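Local structure of capsid protein (Macrobrachium rosenbergii nodavirus, 5YKU) at residues A[26-31]-A[97-102]; A[40-45]-A[117-122]; A[54-59]-A[73-78]. The protein builds the shell of the nodavirus particle, with the protrusion domain described here forming the dimeric spikes on its surface. All blocks are in the same frame, centred on the assembly; numbering follows the deposited sequence.

Contact 1: A[26-31]-A[97-102]; sequences KQTYTQ and TFTLVT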
ATOM      1  N   LYS A  26      14.339  13.007   2.463  1.00 10.83           N
ATOM      2  CA  LYS A  26      13.033  13.445   2.776  1.00 10.97           C
ATOM      3  C   LYS A  26      12.267  13.642   1.525  1.00 11.90           C
ATOM      4  O   LYS A  26      12.725  14.417   0.650  1.00 13.88           O
ATOM      5  CB  LYS A  26      12.971  14.750   3.581  1.00 12.61           C
ATOM      6  CG  LYS A  26      13.408  14.418   5.066  1.00 19.28           C
ATOM      7  CD  LYS A  26      13.240  15.697   5.919  1.00 23.68           C
ATOM      8  CE  LYS A  26      13.816  15.608   7.293  1.00 29.14           C
ATOM      9  NZ  LYS A  26      14.260  14.289   7.685  1.00 34.92           N
ATOM     10  N   GLN A  27      11.095  13.070   1.347  1.00 10.72           N
ATOM     11  CA  GLN A  27      10.337  13.199   0.093  1.00 11.17           C
ATOM     12  C   GLN A  27       8.886  13.049   0.365  1.00 10.69           C
ATOM     13  O   GLN A  27       8.478  12.217   1.237  1.00 11.74           O
ATOM     14  CB  GLN A  27      10.828  12.127  -0.921  1.00 13.38           C
ATOM     15  CG  GLN A  27      10.577  12.446  -2.414  1.00 16.73           C
ATOM     16  CD  GLN A  27      11.164  11.303  -3.237  1.00 19.31           C
ATOM     17  OE1 GLN A  27      12.252  11.022  -3.174  1.00 15.16           O
ATOM     18  NE2 GLN A  27      10.253  10.468  -3.808  1.00 24.24           N
ATOM     19  N   THR A  28       8.028  13.708  -0.339  1.00 10.96           N
ATOM     20  CA  THR A  28       6.659  13.488  -0.420  1.00 11.16           C
ATOM     21  C   THR A  28       6.302  13.283  -1.851  1.00 12.87           C
ATOM     22  O   THR A  28       6.687  14.126  -2.737  1.00 13.96           O
ATOM     23  CB  THR A  28       5.807  14.669   0.133  1.00 13.75           C
ATOM     24  OG1 THR A  28       6.091  14.775   1.540  1.00 15.62           O
ATOM     25  CG2 THR A  28       4.327  14.528   0.002  1.00 15.58           C
ATOM     26  N   TYR A  29       5.631  12.212  -2.231  1.00 11.73           N
ATOM     27  CA  TYR A  29       5.406  11.850  -3.587  1.00 10.52           C
ATOM     28  C   TYR A  29       4.185  10.964  -3.708  1.00 11.18           C
ATOM     29  O   TYR A  29       3.611  10.578  -2.705  1.00 11.55           O
ATOM     30  CB  TYR A  29       6.665  11.219  -4.152  1.00 11.72           C
ATOM     31  CG  TYR A  29       7.173   9.895  -3.507  1.00 10.86           C
ATOM     32  CD1 TYR A  29       7.801   9.920  -2.309  1.00 13.55           C
ATOM     33  CD2 TYR A  29       7.004   8.693  -4.096  1.00 10.49           C
ATOM     34  CE1 TYR A  29       8.361   8.823  -1.702  1.00 12.43           C
ATOM     35  CE2 TYR A  29       7.480   7.528  -3.561  1.00 10.64           C
ATOM     36  CZ  TYR A  29       8.244   7.579  -2.360  1.00 11.19           C
ATOM     37  OH  TYR A  29       8.783   6.456  -1.795  1.00 11.12           O
ATOM     38  N   THR A  30       3.751  10.711  -4.922  1.00 11.07           N
ATOM     39  CA  THR A  30       2.620   9.855  -5.158  1.00 11.74           C
ATOM     40  C   THR A  30       2.937   8.642  -5.962  1.00  9.95           C
ATOM     41  O   THR A  30       3.912   8.579  -6.651  1.00 12.57           O
ATOM     42  CB  THR A  30       1.449  10.595  -5.763  1.00 11.24           C
ATOM     43  OG1 THR A  30       1.836  11.034  -7.082  1.00 13.73           O
ATOM     44  CG2 THR A  30       1.011  11.789  -4.943  1.00 11.52           C
ATOM     45  N   GLN A  31       2.072   7.648  -5.879  1.00  9.87           N
ATOM     46  CA  GLN A  31       2.130   6.422  -6.680  1.00  9.41           C
ATOM     47  C   GLN A  31       0.752   6.026  -7.029  1.00 10.21           C
ATOM     48  O   GLN A  31      -0.134   5.951  -6.152  1.00 10.48           O
ATOM     49  CB  GLN A  31       2.806   5.295  -5.937  1.00 10.16           C
ATOM     50  CG  GLN A  31       3.013   4.039  -6.738  1.00 10.66           C
ATOM     51  CD  GLN A  31       3.934   3.057  -6.081  1.00 10.59           C
ATOM     52  OE1 GLN A  31       4.814   3.440  -5.310  1.00 11.74           O
ATOM     53  NE2 GLN A  31       3.845   1.803  -6.368  1.00 11.50           N
ATOM     54  N   THR A  97      -4.617   6.390  -6.223  1.00  9.45           N
ATOM     55  CA  THR A  97      -3.436   7.170  -5.988  1.00  9.41           C
ATOM     56  C   THR A  97      -3.171   7.264  -4.512  1.00  9.69           C
ATOM     57  O   THR A  97      -4.055   7.531  -3.706  1.00 10.88           O
ATOM     58  CB  THR A  97      -3.590   8.582  -6.535  1.00 10.75           C
ATOM     59  OG1 THR A  97      -3.805   8.520  -7.964  1.00 12.21           O
ATOM     60  CG2 THR A  97      -2.371   9.453  -6.287  1.00 11.78           C
ATOM     61  N   PHE A  98      -1.948   7.056  -4.120  1.00  9.42           N
ATOM     62  CA  PHE A  98      -1.412   7.150  -2.742  1.00  9.00           C
ATOM     63  C   PHE A  98      -0.366   8.189  -2.614  1.00  8.80           C
ATOM     64  O   PHE A  98       0.394   8.420  -3.554  1.00 10.54           O
ATOM     65  CB  PHE A  98      -0.819   5.776  -2.316  1.00  9.49           C
ATOM     66  CG  PHE A  98      -1.870   4.695  -2.306  1.00  9.68           C
ATOM     67  CD1 PHE A  98      -2.229   4.034  -3.501  1.00 10.25           C
ATOM     68  CD2 PHE A  98      -2.481   4.305  -1.157  1.00  9.31           C
ATOM     69  CE1 PHE A  98      -3.251   3.091  -3.498  1.00 10.97           C
ATOM     70  CE2 PHE A  98      -3.490   3.353  -1.173  1.00  9.68           C
ATOM     71  CZ  PHE A  98      -3.878   2.746  -2.340  1.00  9.88           C
ATOM     72  N   THR A  99      -0.344   8.801  -1.458  1.00  9.81           N
ATOM     73  CA  THR A  99       0.695   9.774  -1.092  1.00 10.21           C
ATOM     74  C   THR A  99       1.637   9.165  -0.113  1.00 10.74           C
ATOM     75  O   THR A  99       1.199   8.617   0.939  1.00 11.61           O
ATOM     76  CB  THR A  99       0.106  11.046  -0.504  1.00 11.21           C
ATOM     77  OG1 THR A  99      -0.654  11.686  -1.570  1.00 13.64           O
ATOM     78  CG2 THR A  99       1.182  12.041  -0.101  1.00 13.24           C
ATOM     79  N   LEU A 100       2.883   9.124  -0.395  1.00  9.58           N
ATOM     80  CA  LEU A 100       3.965   8.621   0.372  1.00  9.07           C
ATOM     81  C   LEU A 100       4.790   9.723   0.953  1.00  9.03           C
ATOM     82  O   LEU A 100       5.182  10.658   0.262  1.00 10.02           O
ATOM     83  CB  LEU A 100       4.882   7.697  -0.415  1.00 10.52           C
ATOM     84  CG  LEU A 100       4.217   6.434  -1.039  1.00 10.08           C
ATOM     85  CD1 LEU A 100       3.650   6.783  -2.426  1.00 11.43           C
ATOM     86  CD2 LEU A 100       5.175   5.289  -1.127  1.00 10.29           C
ATOM     87  N   VAL A 101       5.040   9.707   2.245  1.00  9.36           N
ATOM     88  CA  VAL A 101       5.911  10.641   2.944  1.00  9.68           C
ATOM     89  C   VAL A 101       7.053   9.842   3.537  1.00  9.83           C
ATOM     90  O   VAL A 101       6.787   8.911   4.361  1.00  9.55           O
ATOM     91  CB  VAL A 101       5.166  11.431   3.985  1.00 10.85           C
ATOM     92  CG1 VAL A 101       6.147  12.367   4.748  1.00 11.07           C
ATOM     93  CG2 VAL A 101       3.958  12.192   3.450  1.00 11.35           C
ATOM     94  N   THR A 102       8.239  10.087   3.067  1.00 10.02           N
ATOM     95  CA  THR A 102       9.422   9.315   3.476  1.00  9.72           C
ATOM     96  C   THR A 102      10.385  10.173   4.203  1.00  9.69           C
ATOM     97  O   THR A 102      10.624  11.298   3.855  1.00 10.25           O
ATOM     98  CB  THR A 102      10.054   8.541   2.357  1.00 10.43           C
ATOM     99  OG1 THR A 102      10.384   9.464   1.301  1.00 11.23           O
ATOM    100  CG2 THR A 102       9.106   7.487   1.768  1.00 10.72           C
TER
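Gln-27, Tyr-29 and Gln-31 face Thr-102, Leu-100 and Phe-98 as alternate hydrogen-bonded pairs of two antiparallel strands, each pair closed by two backbone bonds. Of the six bonds, Thr-102 N to Gln-27 O and Leu-100 N to Tyr-29 O are the shortest, at 2.8 Å, and the former is almost straight (177° at the hydrogen). At the intervening non-hydrogen-bonded pairs the chains close up, with Thr-28 CA and Val-101 CA 4.5 Å apart. There CA-H groups also point at carbonyls, as from Thr-30 CA to Phe-98 O at 3.1 Å.

The main side-chain feature is a CH-pi contact. Leu-100 CB lies over one face of the Tyr-29 ring, 3.9 Å from its centroid and 14° off the ring normal. Tyr-29 CG stands between the backbone N and the carbonyl carbon (chi1 62°), a torsion that lays the ring across toward the partner strand. Thr-102 meets the ring edge, its OG1 lying in the ring plane 3.7 Å from Tyr-29 CE1. Leu-100 CD1 also reaches Gln-31 CB, at 3.9 Å. Several polar ends on this face bond beyond the two strands: Tyr-29 OH with Val-20 O, Gln-27 OE1 with Thr-23 N, and the Gln-31 amide with Val-20 N and Asn-18 O.

The face bearing Thr-28, Thr-30, Thr-99 and Val-101 is more exposed and more lightly packed. Thr-28 runs alongside Val-101, and its CG2 touches Thr-99 CG2 at 4.0 Å, while Thr-99 OG1 bonds to Asn-64 OD1.

One exposed, threonine-rich face and one packed on the loop around Trp-19 to Pro-22 make this a two-faced antiparallel edge pairing, in which 26-33, an outermost strand of the all-beta protrusion domain within this chain, is joined to 96-104.

Contact 2: A[40-45]-A[117-122]; sequences SKFIIV and IIRAIV
Ile-117 is the apolar centre, its two branches divided between Phe-42 and Ile-44. The CG2 methyl of Ile-117 presses on Phe-42 CD1 at 3.5 Å, while its CG1 meets Ile-44 CG1 at 3.9 Å. Ile-44 holds CG1 anti to the backbone N (chi1 -177°), and both CG1 and CD1 of that branch then lie against Ile-117.

Arg-119 extends this packing. Its chain is stretched from CG to NE and runs beside Phe-42, pointing the same way: Arg-119 CB is 3.7 Å from Phe-42 CE1, and Arg-119 CD still 3.9 Å from that atom. The aliphatic CB, CG and CD make the contact; the ring and guanidinium planes are 54° apart, so this is no stack. Ile-121 CG1 sits 3.8 Å above the centre of one guanidinium face.

On the reverse face, Ile-43, Val-45 and Ile-118 pack more loosely, with Val-45 CG2 and Ile-118 CD1 4.4 Å apart.

The polar links lie in the backbone and at the arginine end. Ile-43 and Ile-118 form an antiparallel hydrogen-bonded pair, through Ile-43 N to Ile-118 O at 3.0 Å and Ile-118 N to Ile-43 O at 2.8 Å. Arg-119 NH1 bonds to Asn-125 O, which ties its tip to the C-terminal end of the chain.

No helix takes part. Strand 41-47 lies between 114-121 and 81-89, with Phe-42 meeting the ring of Phe-88 and Ile-44 touching Trp-19, while strand 114-121 is bordered on its other flank by the outermost strand 10-18, where Ile-118 touches Tyr-11 and Ala-13.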
ATOM      1  N   SER A  40     -14.096  -1.323  -7.628  1.00 10.52           N
ATOM      2  CA  SER A  40     -14.150  -2.323  -6.556  1.00 10.76           C
ATOM      3  C   SER A  40     -13.584  -1.722  -5.275  1.00 10.05           C
ATOM      4  O   SER A  40     -12.799  -0.782  -5.285  1.00 10.36           O
ATOM      5  CB  SER A  40     -13.394  -3.566  -6.956  1.00 11.49           C
ATOM      6  OG  SER A  40     -14.207  -4.364  -7.820  1.00 12.46           O
ATOM      7  N   LYS A  41     -13.985  -2.324  -4.179  1.00  9.87           N
ATOM      8  CA  LYS A  41     -13.593  -1.934  -2.801  1.00  9.96           C
ATOM      9  C   LYS A  41     -12.557  -2.939  -2.331  1.00  8.63           C
ATOM     10  O   LYS A  41     -12.672  -4.146  -2.463  1.00  9.33           O
ATOM     11  CB  LYS A  41     -14.788  -1.991  -1.891  1.00 11.96           C
ATOM     12  CG  LYS A  41     -15.849  -1.039  -2.348  1.00 14.98           C
ATOM     13  CD  LYS A  41     -17.200  -1.462  -1.748  1.00 21.11           C
ATOM     14  CE  LYS A  41     -18.361  -0.435  -1.900  1.00 24.89           C
ATOM     15  NZ  LYS A  41     -19.663  -1.085  -1.408  1.00 25.16           N
ATOM     16  N   PHE A  42     -11.511  -2.402  -1.718  1.00  8.65           N
ATOM     17  CA  PHE A  42     -10.307  -3.126  -1.310  1.00  8.17           C
ATOM     18  C   PHE A  42      -9.889  -2.723   0.055  1.00  8.36           C
ATOM     19  O   PHE A  42     -10.220  -1.610   0.594  1.00  9.09           O
ATOM     20  CB  PHE A  42      -9.171  -2.780  -2.244  1.00  9.45           C
ATOM     21  CG  PHE A  42      -9.426  -3.161  -3.668  1.00  9.31           C
ATOM     22  CD1 PHE A  42      -9.104  -4.462  -4.089  1.00 10.23           C
ATOM     23  CD2 PHE A  42      -9.964  -2.274  -4.600  1.00 10.06           C
ATOM     24  CE1 PHE A  42      -9.297  -4.837  -5.440  1.00 10.75           C
ATOM     25  CE2 PHE A  42     -10.188  -2.641  -5.901  1.00 10.49           C
ATOM     26  CZ  PHE A  42      -9.852  -3.936  -6.363  1.00 10.97           C
ATOM     27  N   ILE A  43      -9.034  -3.567   0.652  1.00  9.03           N
ATOM     28  CA  ILE A  43      -8.145  -3.191   1.783  1.00  9.93           C
ATOM     29  C   ILE A  43      -6.730  -3.386   1.325  1.00  8.80           C
ATOM     30  O   ILE A  43      -6.422  -4.431   0.726  1.00 10.21           O
ATOM     31  CB  ILE A  43      -8.461  -4.117   2.988  1.00 10.97           C
ATOM     32  CG1 ILE A  43      -9.774  -3.893   3.609  1.00 11.71           C
ATOM     33  CG2 ILE A  43      -7.396  -3.901   4.100  1.00 13.06           C
ATOM     34  CD1 ILE A  43      -9.963  -2.558   4.313  1.00 12.76           C
ATOM     35  N   ILE A  44      -5.849  -2.461   1.578  1.00  7.97           N
ATOM     36  CA  ILE A  44      -4.383  -2.643   1.364  1.00  7.96           C
ATOM     37  C   ILE A  44      -3.712  -2.630   2.734  1.00  8.29           C
ATOM     38  O   ILE A  44      -4.021  -1.752   3.593  1.00  8.28           O
ATOM     39  CB  ILE A  44      -3.863  -1.556   0.398  1.00  7.97           C
ATOM     40  CG1 ILE A  44      -2.384  -1.737   0.090  1.00  8.10           C
ATOM     41  CG2 ILE A  44      -4.162  -0.126   0.872  1.00  8.35           C
ATOM     42  CD1 ILE A  44      -1.914  -0.874  -1.014  1.00  9.14           C
ATOM     43  N   VAL A  45      -2.842  -3.574   2.895  1.00  7.86           N
ATOM     44  CA  VAL A  45      -2.066  -3.729   4.129  1.00  8.36           C
ATOM     45  C   VAL A  45      -0.595  -3.811   3.838  1.00  7.80           C
ATOM     46  O   VAL A  45      -0.205  -4.210   2.728  1.00  9.12           O
ATOM     47  CB  VAL A  45      -2.444  -5.015   4.924  1.00  8.35           C
ATOM     48  CG1 VAL A  45      -3.882  -4.929   5.326  1.00  9.66           C
ATOM     49  CG2 VAL A  45      -2.183  -6.288   4.139  1.00  9.33           C
ATOM     50  N   ILE A 117      -2.739  -6.340  -1.402  1.00  9.17           N
ATOM     51  CA  ILE A 117      -4.135  -5.896  -1.606  1.00  9.59           C
ATOM     52  C   ILE A 117      -5.055  -7.036  -1.431  1.00  9.45           C
ATOM     53  O   ILE A 117      -4.806  -8.182  -1.926  1.00 11.42           O
ATOM     54  CB  ILE A 117      -4.300  -5.249  -2.982  1.00 11.83           C
ATOM     55  CG1 ILE A 117      -3.538  -3.914  -2.995  1.00 14.26           C
ATOM     56  CG2 ILE A 117      -5.792  -5.041  -3.307  1.00 12.57           C
ATOM     57  CD1 ILE A 117      -3.492  -3.172  -4.293  1.00 16.67           C
ATOM     58  N   ILE A 118      -6.072  -6.840  -0.600  1.00  9.02           N
ATOM     59  CA  ILE A 118      -7.097  -7.821  -0.286  1.00  9.10           C
ATOM     60  C   ILE A 118      -8.379  -7.418  -0.963  1.00  8.63           C
ATOM     61  O   ILE A 118      -8.896  -6.259  -0.772  1.00  8.97           O
ATOM     62  CB  ILE A 118      -7.334  -8.001   1.179  1.00 10.86           C
ATOM     63  CG1 ILE A 118      -6.017  -8.483   1.802  1.00 13.99           C
ATOM     64  CG2 ILE A 118      -8.445  -8.983   1.470  1.00 12.03           C
ATOM     65  CD1 ILE A 118      -6.013  -8.342   3.278  1.00 22.52           C
ATOM     66  N   ARG A 119      -9.001  -8.324  -1.749  1.00  9.19           N
ATOM     67  CA  ARG A 119     -10.236  -8.090  -2.452  1.00  9.84           C
ATOM     68  C   ARG A 119     -11.255  -9.143  -2.110  1.00  9.61           C
ATOM     69  O   ARG A 119     -10.972 -10.343  -2.270  1.00 10.24           O
ATOM     70  CB  ARG A 119      -9.968  -8.194  -3.982  1.00 10.07           C
ATOM     71  CG  ARG A 119     -11.199  -8.021  -4.827  1.00 11.62           C
ATOM     72  CD  ARG A 119     -10.882  -8.349  -6.283  1.00 13.27           C
ATOM     73  NE  ARG A 119     -12.066  -8.547  -7.098  1.00 13.75           N
ATOM     74  CZ  ARG A 119     -12.129  -9.283  -8.199  1.00 14.19           C
ATOM     75  NH1 ARG A 119     -13.300  -9.388  -8.755  1.00 15.84           N
ATOM     76  NH2 ARG A 119     -11.014  -9.916  -8.593  1.00 15.67           N
ATOM     77  N   ALA A 120     -12.406  -8.779  -1.583  1.00  9.39           N
ATOM     78  CA  ALA A 120     -13.566  -9.713  -1.441  1.00 10.98           C
ATOM     79  C   ALA A 120     -14.176  -9.923  -2.849  1.00 10.77           C
ATOM     80  O   ALA A 120     -14.582  -8.962  -3.500  1.00 12.46           O
ATOM     81  CB  ALA A 120     -14.604  -9.111  -0.510  1.00 10.63           C
ATOM     82  N   ILE A 121     -14.180 -11.176  -3.266  1.00 10.60           N
ATOM     83  CA  ILE A 121     -14.777 -11.571  -4.541  1.00 12.27           C
ATOM     84  C   ILE A 121     -16.247 -11.972  -4.278  1.00 10.36           C
ATOM     85  O   ILE A 121     -16.458 -13.079  -3.765  1.00 11.66           O
ATOM     86  CB  ILE A 121     -13.952 -12.637  -5.213  1.00 12.80           C
ATOM     87  CG1 ILE A 121     -12.549 -12.040  -5.500  1.00 15.09           C
ATOM     88  CG2 ILE A 121     -14.640 -12.994  -6.559  1.00 15.83           C
ATOM     89  CD1 ILE A 121     -11.587 -13.009  -6.128  1.00 18.03           C
ATOM     90  N   VAL A 122     -17.119 -11.056  -4.490  1.00 10.73           N
ATOM     91  CA  VAL A 122     -18.549 -11.229  -4.141  1.00 12.68           C
ATOM     92  C   VAL A 122     -19.305 -10.197  -4.883  1.00 12.82           C
ATOM     93  O   VAL A 122     -18.778  -9.115  -5.195  1.00 13.17           O
ATOM     94  CB  VAL A 122     -18.712 -11.110  -2.614  1.00 12.33           C
ATOM     95  CG1 VAL A 122     -18.430  -9.680  -2.128  1.00 14.16           C
ATOM     96  CG2 VAL A 122     -20.141 -11.577  -2.207  1.00 13.91           C
TER

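Contact 3: A[54-59]-A[73-78]; sequences EVLQKC and SYFDTS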
ATOM      1  N   GLU A  54      19.011  -0.663   8.583  1.00 10.50           N
ATOM      2  CA  GLU A  54      19.630  -0.185   9.806  1.00 12.07           C
ATOM      3  C   GLU A  54      19.819   1.337   9.803  1.00 11.65           C
ATOM      4  O   GLU A  54      20.562   1.831  10.692  1.00 14.89           O
ATOM      5  CB  GLU A  54      20.904  -0.941  10.187  1.00 13.71           C
ATOM      6  CG  GLU A  54      20.644  -2.475  10.278  1.00 14.39           C
ATOM      7  CD  GLU A  54      19.531  -3.031  11.225  1.00 22.37           C
ATOM      8  OE1 GLU A  54      18.881  -2.368  12.107  1.00 26.83           O
ATOM      9  OE2 GLU A  54      19.143  -4.279  11.053  1.00 22.71           O
ATOM     10  N   VAL A  55      19.250   2.069   8.891  1.00 10.20           N
ATOM     11  CA  VAL A  55      19.410   3.510   8.752  1.00 10.52           C
ATOM     12  C   VAL A  55      18.075   4.195   8.735  1.00  9.91           C
ATOM     13  O   VAL A  55      17.869   5.245   8.102  1.00 10.32           O
ATOM     14  CB  VAL A  55      20.390   3.922   7.657  1.00 11.49           C
ATOM     15  CG1 VAL A  55      21.806   3.455   7.992  1.00 13.14           C
ATOM     16  CG2 VAL A  55      19.980   3.446   6.316  1.00 12.17           C
ATOM     17  N   LEU A  56      17.132   3.638   9.518  1.00  9.47           N
ATOM     18  CA  LEU A  56      15.988   4.378   9.948  1.00  9.22           C
ATOM     19  C   LEU A  56      15.139   4.902   8.804  1.00  9.20           C
ATOM     20  O   LEU A  56      14.977   6.100   8.547  1.00 10.37           O
ATOM     21  CB  LEU A  56      16.289   5.540  10.900  1.00 10.69           C
ATOM     22  CG  LEU A  56      16.876   5.143  12.263  1.00 10.13           C
ATOM     23  CD1 LEU A  56      18.337   4.746  12.234  1.00 12.20           C
ATOM     24  CD2 LEU A  56      16.712   6.374  13.255  1.00 10.86           C
ATOM     25  N   GLN A  57      14.626   4.009   7.959  1.00  8.50           N
ATOM     26  CA  GLN A  57      13.883   4.334   6.763  1.00  8.29           C
ATOM     27  C   GLN A  57      12.405   4.346   7.101  1.00  8.36           C
ATOM     28  O   GLN A  57      11.735   3.296   7.211  1.00  9.80           O
ATOM     29  CB  GLN A  57      14.296   3.378   5.615  1.00  9.15           C
ATOM     30  CG  GLN A  57      15.741   3.568   5.261  1.00  9.47           C
ATOM     31  CD  GLN A  57      16.277   2.750   4.132  1.00 10.44           C
ATOM     32  OE1 GLN A  57      15.720   1.660   3.812  1.00 10.22           O
ATOM     33  NE2 GLN A  57      17.315   3.195   3.535  1.00 10.38           N
ATOM     34  N   LYS A  58      11.832   5.512   7.336  1.00  8.41           N
ATOM     35  CA  LYS A  58      10.447   5.693   7.706  1.00  8.41           C
ATOM     36  C   LYS A  58       9.595   6.046   6.496  1.00  8.88           C
ATOM     37  O   LYS A  58       9.970   6.942   5.702  1.00  8.93           O
ATOM     38  CB  LYS A  58      10.315   6.869   8.696  1.00  8.62           C
ATOM     39  CG  LYS A  58       8.903   7.017   9.270  1.00 10.61           C
ATOM     40  CD  LYS A  58       8.789   8.253  10.215  1.00 12.33           C
ATOM     41  CE  LYS A  58       7.429   8.385  10.759  1.00 15.49           C
ATOM     42  NZ  LYS A  58       7.499   9.609  11.668  1.00 24.10           N
ATOM     43  N   CYS A  59       8.468   5.359   6.339  1.00  8.02           N
ATOM     44  CA  CYS A  59       7.535   5.702   5.268  1.00  8.63           C
ATOM     45  C   CYS A  59       6.122   5.655   5.802  1.00  8.85           C
ATOM     46  O   CYS A  59       5.782   4.708   6.524  1.00  9.95           O
ATOM     47  CB  CYS A  59       7.717   4.644   4.135  1.00  8.43           C
ATOM     48  SG  CYS A  59       6.506   4.862   2.783  1.00 10.53           S
ATOM     49  N   SER A  73       2.145   2.507   7.963  1.00  8.04           N
ATOM     50  CA  SER A  73       3.429   2.900   8.472  1.00  8.41           C
ATOM     51  C   SER A  73       4.443   1.839   8.284  1.00  7.99           C
ATOM     52  O   SER A  73       4.220   0.654   8.688  1.00  8.69           O
ATOM     53  CB  SER A  73       3.361   3.211   9.940  1.00 10.05           C
ATOM     54  OG  SER A  73       2.662   4.417  10.197  1.00 12.18           O
ATOM     55  N   TYR A  74       5.653   2.170   7.783  1.00  7.78           N
ATOM     56  CA  TYR A  74       6.812   1.315   7.720  1.00  8.58           C
ATOM     57  C   TYR A  74       7.950   1.924   8.488  1.00  8.58           C
ATOM     58  O   TYR A  74       8.217   3.128   8.369  1.00  8.74           O
ATOM     59  CB  TYR A  74       7.276   1.099   6.309  1.00  8.66           C
ATOM     60  CG  TYR A  74       6.251   0.481   5.379  1.00  7.67           C
ATOM     61  CD1 TYR A  74       6.147  -0.910   5.219  1.00  7.67           C
ATOM     62  CD2 TYR A  74       5.451   1.294   4.621  1.00  8.58           C
ATOM     63  CE1 TYR A  74       5.214  -1.452   4.358  1.00  7.53           C
ATOM     64  CE2 TYR A  74       4.535   0.750   3.724  1.00  7.81           C
ATOM     65  CZ  TYR A  74       4.424  -0.611   3.592  1.00  7.90           C
ATOM     66  OH  TYR A  74       3.491  -1.155   2.725  1.00  7.94           O
ATOM     67  N   PHE A  75       8.722   1.108   9.183  1.00  7.94           N
ATOM     68  CA  PHE A  75      10.015   1.526   9.796  1.00  7.97           C
ATOM     69  C   PHE A  75      10.809   0.320   9.999  1.00  7.83           C
ATOM     70  O   PHE A  75      10.292  -0.695  10.488  1.00  9.45           O
ATOM     71  CB  PHE A  75       9.792   2.262  11.118  1.00  9.20           C
ATOM     72  CG  PHE A  75      10.995   3.024  11.583  1.00  9.42           C
ATOM     73  CD1 PHE A  75      11.421   4.113  10.844  1.00 11.44           C
ATOM     74  CD2 PHE A  75      11.719   2.687  12.645  1.00 10.18           C
ATOM     75  CE1 PHE A  75      12.471   4.921  11.259  1.00 11.83           C
ATOM     76  CE2 PHE A  75      12.840   3.457  13.049  1.00 10.36           C
ATOM     77  CZ  PHE A  75      13.165   4.594  12.408  1.00 11.89           C
ATOM     78  N   ASP A  76      12.100   0.330   9.666  1.00  8.77           N
ATOM     79  CA  ASP A  76      12.912  -0.886   9.637  1.00  8.74           C
ATOM     80  C   ASP A  76      13.930  -1.028  10.708  1.00  9.41           C
ATOM     81  O   ASP A  76      14.631  -2.021  10.679  1.00 10.55           O
ATOM     82  CB  ASP A  76      13.513  -1.018   8.237  1.00  8.72           C
ATOM     83  CG  ASP A  76      14.529   0.052   7.880  1.00  8.99           C
ATOM     84  OD1 ASP A  76      14.668   1.039   8.662  1.00  9.04           O
ATOM     85  OD2 ASP A  76      15.223  -0.162   6.811  1.00  9.73           O
ATOM     86  N   THR A  77      14.088  -0.097  11.611  1.00 10.07           N
ATOM     87  CA  THR A  77      15.265  -0.093  12.498  1.00 10.47           C
ATOM     88  C   THR A  77      14.848  -0.035  13.921  1.00 11.49           C
ATOM     89  O   THR A  77      14.273   0.970  14.400  1.00 13.57           O
ATOM     90  CB  THR A  77      16.195   1.096  12.175  1.00 10.24           C
ATOM     91  OG1 THR A  77      16.564   1.057  10.775  1.00 10.69           O
ATOM     92  CG2 THR A  77      17.411   1.076  13.015  1.00 11.89           C
ATOM     93  N   SER A  78      15.095  -1.078  14.681  1.00 11.02           N
ATOM     94  CA  SER A  78      14.784  -1.221  16.111  1.00 12.39           C
ATOM     95  C   SER A  78      13.300  -1.263  16.403  1.00 11.44           C
ATOM     96  O   SER A  78      12.754  -2.332  16.625  1.00 11.00           O
ATOM     97  CB  SER A  78      15.481  -0.196  16.967  1.00 16.67           C
ATOM     98  OG  SER A  78      15.205  -0.719  18.298  1.00 20.22           O
TER
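Cys-59 and Tyr-74 form an antiparallel hydrogen-bonded pair, with Cys-59 N to Tyr-74 O at 3.0 Å and Tyr-74 N to Cys-59 O at 2.8 Å, between strands whose directions differ by 178°. Where the regular pairing stops, side chains take over the backbone N-H groups. Thr-77 OG1 accepts from Leu-56 N at 2.9 Å and donates to Asp-76 OD1 at 2.8 Å. The same OD1 accepts from Gln-57 N at 3.1 Å, and its two donors approach from opposite faces of the carboxylate plane, a grip likely to restrain rotation of the group. Asp-76 CG stands between its backbone N and carbonyl carbon (chi1 67°), which turns the carboxylate toward Gln-57. Asp-76 OD2 joins Arg-50 in a salt bridge and bonds to Ser-53 OG, and Arg-50 also holds Gln-57 OE1; the Gln-57 amide and Asp-76 carboxylate planes are nearly parallel, 9° apart.

Phe-75 supplies much of the apolar packing. Its CZ meets Leu-56 CB at 3.6 Å, and Lys-58 CA lies at the ring edge, in plane. Cys-59 SG makes an oblique sulfur-aromatic contact with Tyr-74, 5.3 Å from the ring centroid.

These residues close the open end of the hairpin formed by 57-63 and 69-75. Strand 96-104 borders it on the 57-63 side and 81-89 on the 69-75 side, while Tyr-113 stacks on Tyr-74.

Overall arrangement
All three contacts join neighbouring antiparallel strands of one sheet, contact 3 within a hairpin, contacts 1 and 2 between strands distant in sequence. Contact 2 has no exposed residue among those touching; contact 1, on an outermost strand, has four of twelve, and contact 3 two of eleven. Contact 1 is threonine-rich with six backbone bonds; contact 2 has two and leans on isoleucine and phenylalanine packing; contact 3 adds bonds from backbone N-H groups to the Asp-76 and Thr-77 side chains. Contacts 1 and 3 meet at Thr-102 CG2 and Cys-59 SG, 3.8 Å apart, contacts 1 and 2 at Phe-98 CE2 and Ile-44 CG2, 4.1 Å apart. Contacts 2 and 3 do not touch.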